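Local structure of fucoxanthin chlorophyll a/c-binding protein Lhcq3 (6L4U) at residues 131-136 with 145-150; 34-39 with 166-171; 59-64 with 138-143. The protein binds chlorophyll a, chlorophyll c1 and carotenoids, and probably harvests light and passes the excitation energy to a photosystem. One frame throughout, in Å; residues are numbered along the deposited sequence.

Contact 1 of 3, residues 131-136 with 145-150. With KC1 (Chlorophyll c1), chain B.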
loop_
_atom_site.group_PDB
_atom_site.type_symbol
_atom_site.label_atom_id
_atom_site.label_comp_id
_atom_site.label_asym_id
_atom_site.label_seq_id
_atom_site.Cartn_x
_atom_site.Cartn_y
_atom_site.Cartn_z
ATOM N N MET X 131 26.678 66.553 3.323
ATOM C CA MET X 131 27.193 65.477 2.480
ATOM C C MET X 131 28.331 65.952 1.587
ATOM O O MET X 131 29.250 65.178 1.304
ATOM C CB MET X 131 26.075 64.886 1.619
ATOM C CG MET X 131 25.136 63.933 2.346
ATOM S SD MET X 131 25.784 62.284 2.638
ATOM C CE MET X 131 25.354 61.473 1.106
ATOM N N ILE X 132 28.291 67.206 1.138
ATOM C CA ILE X 132 29.301 67.697 0.204
ATOM C C ILE X 132 30.626 67.949 0.913
ATOM O O ILE X 132 31.683 67.519 0.439
ATOM C CB ILE X 132 28.777 68.952 -0.520
ATOM C CG1 ILE X 132 27.826 68.540 -1.640
ATOM C CG2 ILE X 132 29.912 69.792 -1.086
ATOM C CD1 ILE X 132 27.187 69.686 -2.350
ATOM N N THR X 133 30.593 68.618 2.068
ATOM C CA THR X 133 31.823 68.909 2.796
ATOM C C THR X 133 32.450 67.672 3.424
ATOM O O THR X 133 33.638 67.699 3.755
ATOM C CB THR X 133 31.568 69.959 3.874
ATOM O OG1 THR X 133 30.795 69.383 4.934
ATOM C CG2 THR X 133 30.853 71.159 3.298
ATOM N N GLU X 134 31.691 66.595 3.593
ATOM C CA GLU X 134 32.280 65.332 4.010
ATOM C C GLU X 134 32.933 64.591 2.859
ATOM O O GLU X 134 33.933 63.897 3.066
ATOM C CB GLU X 134 31.217 64.435 4.637
ATOM C CG GLU X 134 30.891 64.770 6.060
ATOM C CD GLU X 134 31.975 64.371 7.019
ATOM O OE1 GLU X 134 32.613 65.273 7.592
ATOM O OE2 GLU X 134 32.195 63.161 7.203
ATOM N N SER X 135 32.400 64.740 1.648
ATOM C CA SER X 135 32.848 63.995 0.479
ATOM C C SER X 135 33.932 64.716 -0.310
ATOM O O SER X 135 34.047 64.511 -1.523
ATOM C CB SER X 135 31.655 63.679 -0.418
ATOM O OG SER X 135 31.081 64.871 -0.916
ATOM N N LYS X 136 34.723 65.559 0.343
ATOM C CA LYS X 136 35.914 66.111 -0.275
ATOM C C LYS X 136 36.949 65.001 -0.461
ATOM O O LYS X 136 36.902 63.989 0.241
ATOM C CB LYS X 136 36.457 67.250 0.586
ATOM C CG LYS X 136 35.559 68.466 0.582
ATOM C CD LYS X 136 35.356 68.981 -0.826
ATOM C CE LYS X 136 34.092 69.810 -0.932
ATOM N NZ LYS X 136 34.108 70.676 -2.138
ATOM N N PRO X 145 40.981 69.468 3.934
ATOM C CA PRO X 145 40.391 70.768 4.245
ATOM C C PRO X 145 39.163 70.657 5.133
ATOM O O PRO X 145 38.391 69.699 5.067
ATOM C CB PRO X 145 40.016 71.320 2.865
ATOM C CG PRO X 145 39.740 70.107 2.057
ATOM C CD PRO X 145 40.688 69.045 2.553
ATOM N N MET X 146 38.996 71.669 5.971
ATOM C CA MET X 146 37.798 71.843 6.769
ATOM C C MET X 146 36.670 72.354 5.875
ATOM O O MET X 146 36.932 72.802 4.756
ATOM C CB MET X 146 38.108 72.787 7.928
ATOM C CG MET X 146 38.455 72.016 9.188
ATOM S SD MET X 146 39.038 73.003 10.567
ATOM C CE MET X 146 40.455 72.028 11.035
ATOM N N PRO X 147 35.373 72.231 6.317
ATOM C CA PRO X 147 34.249 72.631 5.450
ATOM C C PRO X 147 34.257 74.064 4.937
ATOM O O PRO X 147 34.163 75.025 5.704
ATOM C CB PRO X 147 33.032 72.398 6.350
ATOM C CG PRO X 147 33.420 71.260 7.172
ATOM C CD PRO X 147 34.881 71.437 7.463
ATOM N N THR X 148 34.376 74.195 3.621
ATOM C CA THR X 148 34.325 75.471 2.932
ATOM C C THR X 148 32.950 75.647 2.295
ATOM O O THR X 148 32.072 74.795 2.423
ATOM C CB THR X 148 35.441 75.563 1.893
ATOM O OG1 THR X 148 35.248 74.560 0.890
ATOM C CG2 THR X 148 36.791 75.365 2.555
ATOM N N MET X 149 32.769 76.759 1.586
ATOM C CA MET X 149 31.436 77.161 1.153
ATOM C C MET X 149 30.946 76.308 -0.006
ATOM O O MET X 149 31.703 75.991 -0.927
ATOM C CB MET X 149 31.425 78.639 0.774
ATOM C CG MET X 149 30.087 79.312 1.035
ATOM S SD MET X 149 30.122 81.096 0.814
ATOM C CE MET X 149 31.411 81.549 1.968
ATOM N N VAL X 150 29.669 75.937 0.050
ATOM C CA VAL X 150 29.069 75.013 -0.902
ATOM C C VAL X 150 28.329 75.801 -1.969
ATOM O O VAL X 150 28.587 75.641 -3.166
ATOM C CB VAL X 150 28.129 74.025 -0.190
ATOM C CG1 VAL X 150 27.325 73.237 -1.199
ATOM C CG2 VAL X 150 28.921 73.092 0.695
HETATM N NB KC1 B . 31.772 60.963 9.103
HETATM N ND KC1 B . 30.898 61.142 5.138
HETATM C C1A KC1 B . 34.027 60.755 5.507
HETATM C C1B KC1 B . 32.908 60.650 9.705
HETATM C C1C KC1 B . 28.792 61.353 8.515
HETATM C C1D KC1 B . 29.714 61.245 4.329
HETATM C C2A KC1 B . 35.517 60.540 5.717
HETATM C C2B KC1 B . 32.837 60.435 11.169
HETATM C C2C KC1 B . 27.312 61.432 8.473
HETATM C C2D KC1 B . 29.906 61.122 2.866
HETATM C C3A KC1 B . 35.887 60.860 7.143
HETATM C C3B KC1 B . 31.406 60.662 11.419
HETATM C C3C KC1 B . 27.036 61.496 7.031
HETATM C C3D KC1 B . 31.359 60.911 2.840
HETATM C C4A KC1 B . 34.409 60.667 7.619
HETATM C C4B KC1 B . 30.854 60.972 10.072
HETATM C C4C KC1 B . 28.388 61.449 6.438
HETATM C C4D KC1 B . 31.827 60.885 4.145
HETATM C CAA KC1 B . 36.587 60.284 4.631
HETATM C CAB KC1 B . 30.698 60.577 12.717
HETATM C CAC KC1 B . 25.715 61.596 6.317
HETATM C CAD KC1 B . 32.490 60.707 1.928
HETATM C CBA KC1 B . 36.974 58.821 4.451
HETATM C CBB KC1 B . 29.634 59.812 12.879
HETATM C CBC KC1 B . 25.214 60.182 6.146
HETATM C CBD KC1 B . 33.682 60.571 2.749
HETATM C CED KC1 B . 35.286 57.317 1.455
HETATM C CGA KC1 B . 38.393 58.757 3.959
HETATM C CGD KC1 B . 34.051 59.129 2.603
HETATM C CHA KC1 B . 33.283 60.771 4.180
HETATM C CHB KC1 B . 34.159 60.552 8.970
HETATM C CHC KC1 B . 29.440 61.269 9.827
HETATM C CHD KC1 B . 28.431 61.481 4.970
HETATM C CMA KC1 B . 36.732 59.839 7.896
HETATM C CMB KC1 B . 33.923 60.083 12.144
HETATM C CMC KC1 B . 26.321 61.443 9.604
HETATM C CMD KC1 B . 29.083 61.143 1.610
HETATM N NA KC1 B . 33.425 60.708 6.656
HETATM N NC KC1 B . 29.408 61.353 7.320
HETATM O O1A KC1 B . 39.320 58.817 4.742
HETATM O O1D KC1 B . 33.616 58.289 3.366
HETATM O O2A KC1 B . 38.662 58.621 2.540
HETATM O O2D KC1 B . 34.959 58.700 1.560
HETATM O OBD KC1 B . 32.449 60.612 0.652
HETATM MG MG KC1 B . 31.456 61.222 7.098
#
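Thr-133 meets the loop 145-150 as if it were apolar: CB and the methyl CG2 do most of the touching. The site is the end of helix 116-134, the second of the three transmembrane helices in the chain of this light-harvesting complex fold, where the chain turns back along its own helix. CB of Thr-133 sits 3.8 Å from CB of Pro-147, and the two side chains cross at about a right angle. The hydroxyl OG1 lies between the backbone N and the carbonyl carbon (chi1 71°), and it makes a weak hydrogen bond to Ala-129 O one turn back. This leaves CG2 to reach CG2 of Val-150 at 3.8 Å. Val-150 also receives Ile-132, whose CD1 is 3.7 Å from Val-150 CG1. The loop is tied to helix 56-85 by a hydrogen bond from Arg-71 to Pro-147 O. Glu-134, next to Thr-133, serves chlorophyll c1 instead. Met-131 also borders the pigment, with SD 3.6 Å from CHD of the macrocycle. The side chain of Glu-134 bends at chi2 (-73°), which brings OE2 to 2.1 Å from the magnesium of chlorophyll c1, a metal bond.

Contact 2 of 3, residues 34-39 with 166-171. With CLA (chlorophyll a), chain C.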
loop_
_atom_site.group_PDB
_atom_site.type_symbol
_atom_site.label_atom_id
_atom_site.label_comp_id
_atom_site.label_asym_id
_atom_site.label_seq_id
_atom_site.Cartn_x
_atom_site.Cartn_y
_atom_site.Cartn_z
ATOM N N SER X 34 51.064 75.854 17.265
ATOM C CA SER X 34 51.124 76.171 15.843
ATOM C C SER X 34 49.766 76.075 15.166
ATOM O O SER X 34 49.604 76.590 14.055
ATOM C CB SER X 34 52.114 75.244 15.136
ATOM O OG SER X 34 51.652 73.905 15.150
ATOM N N LEU X 35 48.801 75.427 15.809
ATOM C CA LEU X 35 47.427 75.417 15.350
ATOM C C LEU X 35 46.811 76.801 15.549
ATOM O O LEU X 35 47.302 77.587 16.364
ATOM C CB LEU X 35 46.643 74.345 16.107
ATOM C CG LEU X 35 46.605 72.902 15.597
ATOM C CD1 LEU X 35 47.953 72.205 15.627
ATOM C CD2 LEU X 35 45.628 72.137 16.459
ATOM N N PRO X 36 45.765 77.139 14.775
ATOM C CA PRO X 36 45.181 78.493 14.875
ATOM C C PRO X 36 44.631 78.881 16.242
ATOM O O PRO X 36 45.084 79.883 16.809
ATOM C CB PRO X 36 44.078 78.457 13.814
ATOM C CG PRO X 36 44.601 77.549 12.788
ATOM C CD PRO X 36 45.361 76.479 13.518
ATOM N N GLY X 37 43.717 78.091 16.811
ATOM C CA GLY X 37 42.910 78.490 17.965
ATOM C C GLY X 37 43.679 78.807 19.240
ATOM O O GLY X 37 43.077 79.328 20.184
ATOM N N SER X 38 44.975 78.512 19.292
ATOM C CA SER X 38 45.833 78.975 20.372
ATOM C C SER X 38 46.006 80.488 20.273
ATOM O O SER X 38 46.470 80.998 19.248
ATOM C CB SER X 38 47.185 78.270 20.307
ATOM O OG SER X 38 48.062 78.752 21.308
ATOM N N THR X 39 45.632 81.205 21.332
ATOM C CA THR X 39 45.710 82.663 21.325
ATOM C C THR X 39 46.481 83.203 22.522
ATOM O O THR X 39 47.160 82.450 23.226
ATOM C CB THR X 39 44.314 83.285 21.289
ATOM O OG1 THR X 39 43.451 82.591 22.196
ATOM C CG2 THR X 39 43.740 83.219 19.886
ATOM N N ARG X 166 45.158 84.933 11.132
ATOM C CA ARG X 166 44.519 85.806 12.111
ATOM C C ARG X 166 43.004 85.702 12.032
ATOM O O ARG X 166 42.319 85.753 13.059
ATOM C CB ARG X 166 44.974 87.252 11.901
ATOM C CG ARG X 166 44.616 88.201 13.042
ATOM C CD ARG X 166 43.441 89.100 12.681
ATOM N NE ARG X 166 42.843 89.731 13.854
ATOM C CZ ARG X 166 41.582 90.142 13.915
ATOM N NH1 ARG X 166 40.783 89.985 12.870
ATOM N NH2 ARG X 166 41.116 90.707 15.020
ATOM N N LYS X 167 42.464 85.549 10.826
ATOM C CA LYS X 167 41.022 85.455 10.669
ATOM C C LYS X 167 40.472 84.099 11.092
ATOM O O LYS X 167 39.302 84.014 11.470
ATOM C CB LYS X 167 40.632 85.755 9.223
ATOM C CG LYS X 167 40.483 87.227 8.911
ATOM C CD LYS X 167 39.552 87.446 7.733
ATOM C CE LYS X 167 39.894 88.735 7.005
ATOM N NZ LYS X 167 38.998 88.989 5.846
ATOM N N GLN X 168 41.280 83.039 11.042
ATOM C CA GLN X 168 40.849 81.775 11.626
ATOM C C GLN X 168 40.791 81.848 13.142
ATOM O O GLN X 168 39.964 81.167 13.758
ATOM C CB GLN X 168 41.780 80.638 11.210
ATOM C CG GLN X 168 41.346 79.899 9.966
ATOM C CD GLN X 168 42.416 78.959 9.464
ATOM O OE1 GLN X 168 43.597 79.138 9.752
ATOM N NE2 GLN X 168 42.010 77.950 8.707
ATOM N N ASP X 169 41.658 82.654 13.759
ATOM C CA ASP X 169 41.602 82.815 15.205
ATOM C C ASP X 169 40.380 83.617 15.610
ATOM O O ASP X 169 39.769 83.339 16.645
ATOM C CB ASP X 169 42.858 83.505 15.722
ATOM C CG ASP X 169 44.114 82.817 15.280
ATOM O OD1 ASP X 169 44.026 81.646 14.875
ATOM O OD2 ASP X 169 45.190 83.444 15.333
ATOM N N SER X 170 40.014 84.612 14.810
ATOM C CA SER X 170 38.821 85.385 15.098
ATOM C C SER X 170 37.547 84.638 14.741
ATOM O O SER X 170 36.488 84.969 15.278
ATOM C CB SER X 170 38.869 86.720 14.361
ATOM O OG SER X 170 37.684 87.454 14.592
ATOM N N GLU X 171 37.616 83.648 13.847
ATOM C CA GLU X 171 36.460 82.785 13.629
ATOM C C GLU X 171 36.223 81.889 14.831
ATOM O O GLU X 171 35.084 81.741 15.289
ATOM C CB GLU X 171 36.642 81.937 12.368
ATOM C CG GLU X 171 35.476 80.987 12.117
ATOM C CD GLU X 171 35.296 80.581 10.665
ATOM O OE1 GLU X 171 35.955 81.140 9.775
ATOM O OE2 GLU X 171 34.468 79.688 10.408
HETATM MG MG CLA C . 34.202 81.983 8.455
HETATM C CHA CLA C . 35.790 80.987 5.547
HETATM C CHB CLA C . 36.778 84.080 9.022
HETATM C CHC CLA C . 32.386 83.250 11.012
HETATM C CHD CLA C . 31.241 80.063 7.359
HETATM N NA CLA C . 35.943 82.495 7.452
HETATM C C1A CLA C . 36.493 81.989 6.415
HETATM C C2A CLA C . 37.877 82.477 6.074
HETATM C C3A CLA C . 38.165 83.387 7.235
HETATM C C4A CLA C . 36.867 83.314 7.944
HETATM C CMA CLA C . 39.151 82.617 8.095
HETATM C CAA CLA C . 37.823 83.431 4.879
HETATM C CBA CLA C . 39.130 84.170 4.612
HETATM C CGA CLA C . 38.841 85.317 3.674
HETATM O O1A CLA C . 39.085 86.468 3.993
HETATM O O2A CLA C . 38.261 85.053 2.371
HETATM N NB CLA C . 34.533 83.462 9.810
HETATM C C1B CLA C . 35.632 84.183 9.927
HETATM C C2B CLA C . 35.644 85.121 11.057
HETATM C C3B CLA C . 34.324 84.888 11.678
HETATM C C4B CLA C . 33.723 83.835 10.806
HETATM C CMB CLA C . 36.758 86.043 11.424
HETATM C CAB CLA C . 33.749 85.554 12.875
HETATM C CBB CLA C . 32.557 86.118 12.875
HETATM N NC CLA C . 32.245 81.704 9.031
HETATM C C1C CLA C . 31.705 82.316 10.099
HETATM C C2C CLA C . 30.280 81.981 10.335
HETATM C C3C CLA C . 29.955 81.048 9.257
HETATM C C4C CLA C . 31.237 80.951 8.528
HETATM C CMC CLA C . 29.352 82.451 11.405
HETATM C CAC CLA C . 28.643 80.367 8.984
HETATM C CBC CLA C . 27.871 81.255 8.038
HETATM N ND CLA C . 33.558 80.866 6.891
HETATM C C1D CLA C . 32.443 80.048 6.540
HETATM C C2D CLA C . 32.607 79.224 5.334
HETATM C C3D CLA C . 33.984 79.620 4.943
HETATM C C4D CLA C . 34.427 80.545 5.867
HETATM C CMD CLA C . 31.745 78.241 4.611
HETATM C CAD CLA C . 35.065 79.430 3.954
HETATM O OBD CLA C . 35.014 78.650 2.951
HETATM C CBD CLA C . 36.222 80.263 4.318
HETATM C CGD CLA C . 37.377 79.350 4.596
HETATM O O1D CLA C . 37.942 78.772 3.688
HETATM O O2D CLA C . 37.862 79.157 5.950
HETATM C CED CLA C . 39.209 78.740 6.159
HETATM C C1 CLA C . 37.638 86.096 1.628
#
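The chlorophyll-binding part of helix 161-190, a transmembrane helix of the light-harvesting complex fold, meets the N-terminal loop here through Pro-36, Gln-168 and Asp-169. The loop lies against one side of the helix, and a chlorophyll a is bound on another. The pyrrolidine of Pro-36 points at the helix. Its CB is 3.4 Å from Asp-169 OD1, and its CG is 3.6 Å from OE1 of Gln-168. The proline and the glutamine side chain cross obliquely. Further along the loop, the methyl CG2 of Thr-39 approaches CB of Asp-169 loosely, at 4.3 Å.

The closest pair is Pro-36 O and Asp-169 OD1, 2.8 Å apart. Both are acceptors, so this is not a hydrogen bond. Lys-165 probably offsets the approach: its NZ forms a salt bridge with Asp-169 OD2 and a weak hydrogen bond with Pro-36 O. Asp-169 has CG anti to its carbonyl carbon (chi1 -54°), which swings the carboxylate towards the loop. With an alanine here, Lys-165 would probably lose its carboxylate mate and the loop would be less firmly held at Pro-36.

The pigment is gripped by the residues on the other flanks of the helix turn. NZ of Lys-167 gives a hydrogen bond of 3.1 Å to O1A of the chlorophyll a, at the end of an extended chain. CB of Glu-171 lies 3.5 Å from C1B of the macrocycle. Its OE2 forms a salt bridge with Arg-71 of helix 56-85, the glutamate-arginine pairing between helices known from this family. The side chain of Glu-171 runs out almost straight (chi2 155°) and brings OE1 to 2.4 Å from the magnesium.

Contact 3 of 3, residues 59-64 with 138-143; sequences LAWFRA and VHYTKG. With KC1 (Chlorophyll c1), chain B.
Trp-61 and Tyr-140 meet obliquely, and each ring has other company. One face of the Trp-61 indole carries the methyl CMB of chlorophyll c1, 3.7 Å above the plane and nearer the ring's border than its centre. CH2 of Trp-61 is 3.4 Å from C3B of the pigment. At the indole edge, near its plane, lies the methyl CG2 of Thr-141, 3.6 Å from Trp-61 CE3. The phenol of Tyr-140 is sandwiched. Over one face comes CB of Ala-64 in a CH-pi contact, 4.0 Å from the ring centroid and 29° off the normal. Over the opposite face is His-139 NE2, away from the centre. CE3 of Trp-61 stands at the phenol edge, 3.9 Å from Tyr-140 CE2.

Tyr-140 has CG between its backbone N and carbonyl carbon (chi1 45°), and this turns the ring in against the helix. Its hydroxyl and His-139 NE2 probably both bond to Glu-134 OE1, though the hydroxyl is modelled unusually close. Small residues let the loop come close: CB of Ala-60 is 3.3 Å from Tyr-140 O. Thr-141 turns its two branches to different partners, CG2 to the indole and OG1 to the chlorophyll methyl CMA.

Trp-61, His-139, Thr-141 and Lys-142 line one side of the chlorophyll c1 pocket, while Tyr-140 and Ala-64 border a chlorophyll a. Lys-142 NZ adds a weak hydrogen bond to O1A of the pigment's acid group. His-139 ND1 is modelled 1.5 Å from C3A of the pigment, a covalent length, but such a link is doubtful.

Trp-61 also packs on an apolar side chain of another protein chain, and its NE1 makes a weak hydrogen bond to a chlorophyll a. The contact thus joins the early turns of helix 56-85 to the loop connecting helix 116-134 with helix 161-190.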
loop_
_atom_site.group_PDB
_atom_site.type_symbol
_atom_site.label_atom_id
_atom_site.label_comp_id
_atom_site.label_asym_id
_atom_site.label_seq_id
_atom_site.Cartn_x
_atom_site.Cartn_y
_atom_site.Cartn_z
ATOM N N LEU X 59 42.151 64.736 17.074
ATOM C CA LEU X 59 42.250 66.180 17.243
ATOM C C LEU X 59 41.735 66.913 16.013
ATOM O O LEU X 59 41.089 67.958 16.135
ATOM C CB LEU X 59 43.696 66.569 17.540
ATOM C CG LEU X 59 44.037 68.055 17.635
ATOM C CD1 LEU X 59 43.235 68.722 18.735
ATOM C CD2 LEU X 59 45.520 68.230 17.872
ATOM N N ALA X 60 41.992 66.365 14.824
ATOM C CA ALA X 60 41.477 66.957 13.595
ATOM C C ALA X 60 39.960 66.873 13.517
ATOM O O ALA X 60 39.324 67.734 12.903
ATOM C CB ALA X 60 42.106 66.275 12.388
ATOM N N TRP X 61 39.365 65.851 14.133
ATOM C CA TRP X 61 37.916 65.818 14.270
ATOM C C TRP X 61 37.443 66.819 15.314
ATOM O O TRP X 61 36.350 67.382 15.191
ATOM C CB TRP X 61 37.453 64.406 14.628
ATOM C CG TRP X 61 35.983 64.293 14.840
ATOM C CD1 TRP X 61 35.318 64.360 16.024
ATOM C CD2 TRP X 61 34.988 64.089 13.834
ATOM N NE1 TRP X 61 33.972 64.219 15.820
ATOM C CE2 TRP X 61 33.743 64.049 14.482
ATOM C CE3 TRP X 61 35.030 63.940 12.447
ATOM C CZ2 TRP X 61 32.550 63.861 13.792
ATOM C CZ3 TRP X 61 33.847 63.756 11.764
ATOM C CH2 TRP X 61 32.623 63.723 12.436
ATOM N N PHE X 62 38.249 67.045 16.355
ATOM C CA PHE X 62 37.883 68.007 17.389
ATOM C C PHE X 62 37.920 69.432 16.866
ATOM O O PHE X 62 37.123 70.269 17.299
ATOM C CB PHE X 62 38.818 67.884 18.591
ATOM C CG PHE X 62 38.561 66.683 19.449
ATOM C CD1 PHE X 62 37.382 65.967 19.341
ATOM C CD2 PHE X 62 39.511 66.269 20.367
ATOM C CE1 PHE X 62 37.152 64.863 20.132
ATOM C CE2 PHE X 62 39.289 65.166 21.162
ATOM C CZ PHE X 62 38.108 64.461 21.043
ATOM N N ARG X 63 38.835 69.724 15.941
ATOM C CA ARG X 63 38.945 71.072 15.401
ATOM C C ARG X 63 37.772 71.403 14.498
ATOM O O ARG X 63 37.191 72.489 14.603
ATOM C CB ARG X 63 40.249 71.226 14.634
ATOM C CG ARG X 63 41.480 71.136 15.482
ATOM C CD ARG X 63 42.683 70.990 14.594
ATOM N NE ARG X 63 42.791 72.117 13.677
ATOM C CZ ARG X 63 43.616 72.154 12.641
ATOM N NH1 ARG X 63 44.411 71.124 12.388
ATOM N NH2 ARG X 63 43.643 73.221 11.855
ATOM N N ALA X 64 37.420 70.487 13.594
ATOM C CA ALA X 64 36.301 70.705 12.693
ATOM C C ALA X 64 34.974 70.739 13.425
ATOM O O ALA X 64 34.054 71.434 12.984
ATOM C CB ALA X 64 36.269 69.618 11.624
ATOM N N VAL X 138 40.087 64.518 0.279
ATOM C CA VAL X 138 40.851 64.163 1.470
ATOM C C VAL X 138 40.058 64.631 2.680
ATOM O O VAL X 138 39.609 65.782 2.718
ATOM C CB VAL X 138 42.261 64.784 1.467
ATOM C CG1 VAL X 138 43.039 64.342 2.693
ATOM C CG2 VAL X 138 43.020 64.426 0.208
ATOM N N HIS X 139 39.876 63.748 3.659
ATOM C CA HIS X 139 39.098 64.124 4.825
ATOM C C HIS X 139 39.941 64.998 5.738
ATOM O O HIS X 139 41.160 64.834 5.828
ATOM C CB HIS X 139 38.590 62.891 5.583
ATOM C CG HIS X 139 37.288 63.146 6.279
ATOM N ND1 HIS X 139 36.491 62.193 6.944
ATOM C CD2 HIS X 139 36.633 64.325 6.339
ATOM C CE1 HIS X 139 35.471 62.881 7.448
ATOM N NE2 HIS X 139 35.503 64.129 7.056
ATOM N N TYR X 140 39.283 65.956 6.399
ATOM C CA TYR X 140 39.969 66.818 7.350
ATOM C C TYR X 140 40.500 66.045 8.546
ATOM O O TYR X 140 41.481 66.478 9.157
ATOM C CB TYR X 140 39.045 67.942 7.819
ATOM C CG TYR X 140 37.645 67.515 8.183
ATOM C CD1 TYR X 140 36.588 67.716 7.307
ATOM C CD2 TYR X 140 37.374 66.936 9.414
ATOM C CE1 TYR X 140 35.306 67.338 7.646
ATOM C CE2 TYR X 140 36.104 66.544 9.754
ATOM C CZ TYR X 140 35.075 66.752 8.871
ATOM O OH TYR X 140 33.809 66.365 9.225
ATOM N N THR X 141 39.877 64.912 8.888
ATOM C CA THR X 141 40.447 64.001 9.869
ATOM C C THR X 141 41.746 63.385 9.382
ATOM O O THR X 141 42.590 63.017 10.202
ATOM C CB THR X 141 39.456 62.887 10.203
ATOM O OG1 THR X 141 39.220 62.094 9.033
ATOM C CG2 THR X 141 38.149 63.472 10.670
ATOM N N LYS X 142 41.924 63.265 8.070
ATOM C CA LYS X 142 43.163 62.778 7.484
ATOM C C LYS X 142 43.985 63.915 6.889
ATOM O O LYS X 142 44.688 63.730 5.896
ATOM C CB LYS X 142 42.867 61.714 6.431
ATOM C CG LYS X 142 41.983 60.602 6.942
ATOM C CD LYS X 142 42.265 59.297 6.234
ATOM C CE LYS X 142 41.683 58.130 7.009
ATOM N NZ LYS X 142 41.623 56.895 6.183
ATOM N N GLY X 143 43.895 65.101 7.485
ATOM C CA GLY X 143 44.715 66.221 7.076
ATOM C C GLY X 143 44.112 67.130 6.034
ATOM O O GLY X 143 44.700 68.176 5.741
HETATM N NB KC1 B . 31.772 60.963 9.103
HETATM N ND KC1 B . 30.898 61.142 5.138
HETATM C C1A KC1 B . 34.027 60.755 5.507
HETATM C C1B KC1 B . 32.908 60.650 9.705
HETATM C C1C KC1 B . 28.792 61.353 8.515
HETATM C C1D KC1 B . 29.714 61.245 4.329
HETATM C C2A KC1 B . 35.517 60.540 5.717
HETATM C C2B KC1 B . 32.837 60.435 11.169
HETATM C C2C KC1 B . 27.312 61.432 8.473
HETATM C C2D KC1 B . 29.906 61.122 2.866
HETATM C C3A KC1 B . 35.887 60.860 7.143
HETATM C C3B KC1 B . 31.406 60.662 11.419
HETATM C C3C KC1 B . 27.036 61.496 7.031
HETATM C C3D KC1 B . 31.359 60.911 2.840
HETATM C C4A KC1 B . 34.409 60.667 7.619
HETATM C C4B KC1 B . 30.854 60.972 10.072
HETATM C C4C KC1 B . 28.388 61.449 6.438
HETATM C C4D KC1 B . 31.827 60.885 4.145
HETATM C CAA KC1 B . 36.587 60.284 4.631
HETATM C CAB KC1 B . 30.698 60.577 12.717
HETATM C CAC KC1 B . 25.715 61.596 6.317
HETATM C CAD KC1 B . 32.490 60.707 1.928
HETATM C CBA KC1 B . 36.974 58.821 4.451
HETATM C CBB KC1 B . 29.634 59.812 12.879
HETATM C CBC KC1 B . 25.214 60.182 6.146
HETATM C CBD KC1 B . 33.682 60.571 2.749
HETATM C CED KC1 B . 35.286 57.317 1.455
HETATM C CGA KC1 B . 38.393 58.757 3.959
HETATM C CGD KC1 B . 34.051 59.129 2.603
HETATM C CHA KC1 B . 33.283 60.771 4.180
HETATM C CHB KC1 B . 34.159 60.552 8.970
HETATM C CHC KC1 B . 29.440 61.269 9.827
HETATM C CHD KC1 B . 28.431 61.481 4.970
HETATM C CMA KC1 B . 36.732 59.839 7.896
HETATM C CMB KC1 B . 33.923 60.083 12.144
HETATM C CMC KC1 B . 26.321 61.443 9.604
HETATM C CMD KC1 B . 29.083 61.143 1.610
HETATM N NA KC1 B . 33.425 60.708 6.656
HETATM N NC KC1 B . 29.408 61.353 7.320
HETATM O O1A KC1 B . 39.320 58.817 4.742
HETATM O O1D KC1 B . 33.616 58.289 3.366
HETATM O O2A KC1 B . 38.662 58.621 2.540
HETATM O O2D KC1 B . 34.959 58.700 1.560
HETATM O OBD KC1 B . 32.449 60.612 0.652
HETATM MG MG KC1 B . 31.456 61.222 7.098
#

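From the N terminus, the chain first passes 34-39, which contact 2 ties to helix 161-190. This closes the longest loop, and both other contacts are nested inside it. Next comes 59-64 on helix 56-85, which contact 3 joins to the loop 138-143. Contact 1 then folds 145-150 back on the end of helix 116-134. Contacts 1 and 3 cross, because their segments alternate along the chain. Their centres are about 12 Å apart, and both touch the same chlorophyll c1. Contacts 2 and 3 meet where Leu-35 and Pro-36 pack on Arg-63. Contacts 1 and 2 do not touch. Together the three tie the N-terminal loop and the connecting loop to the three long helices.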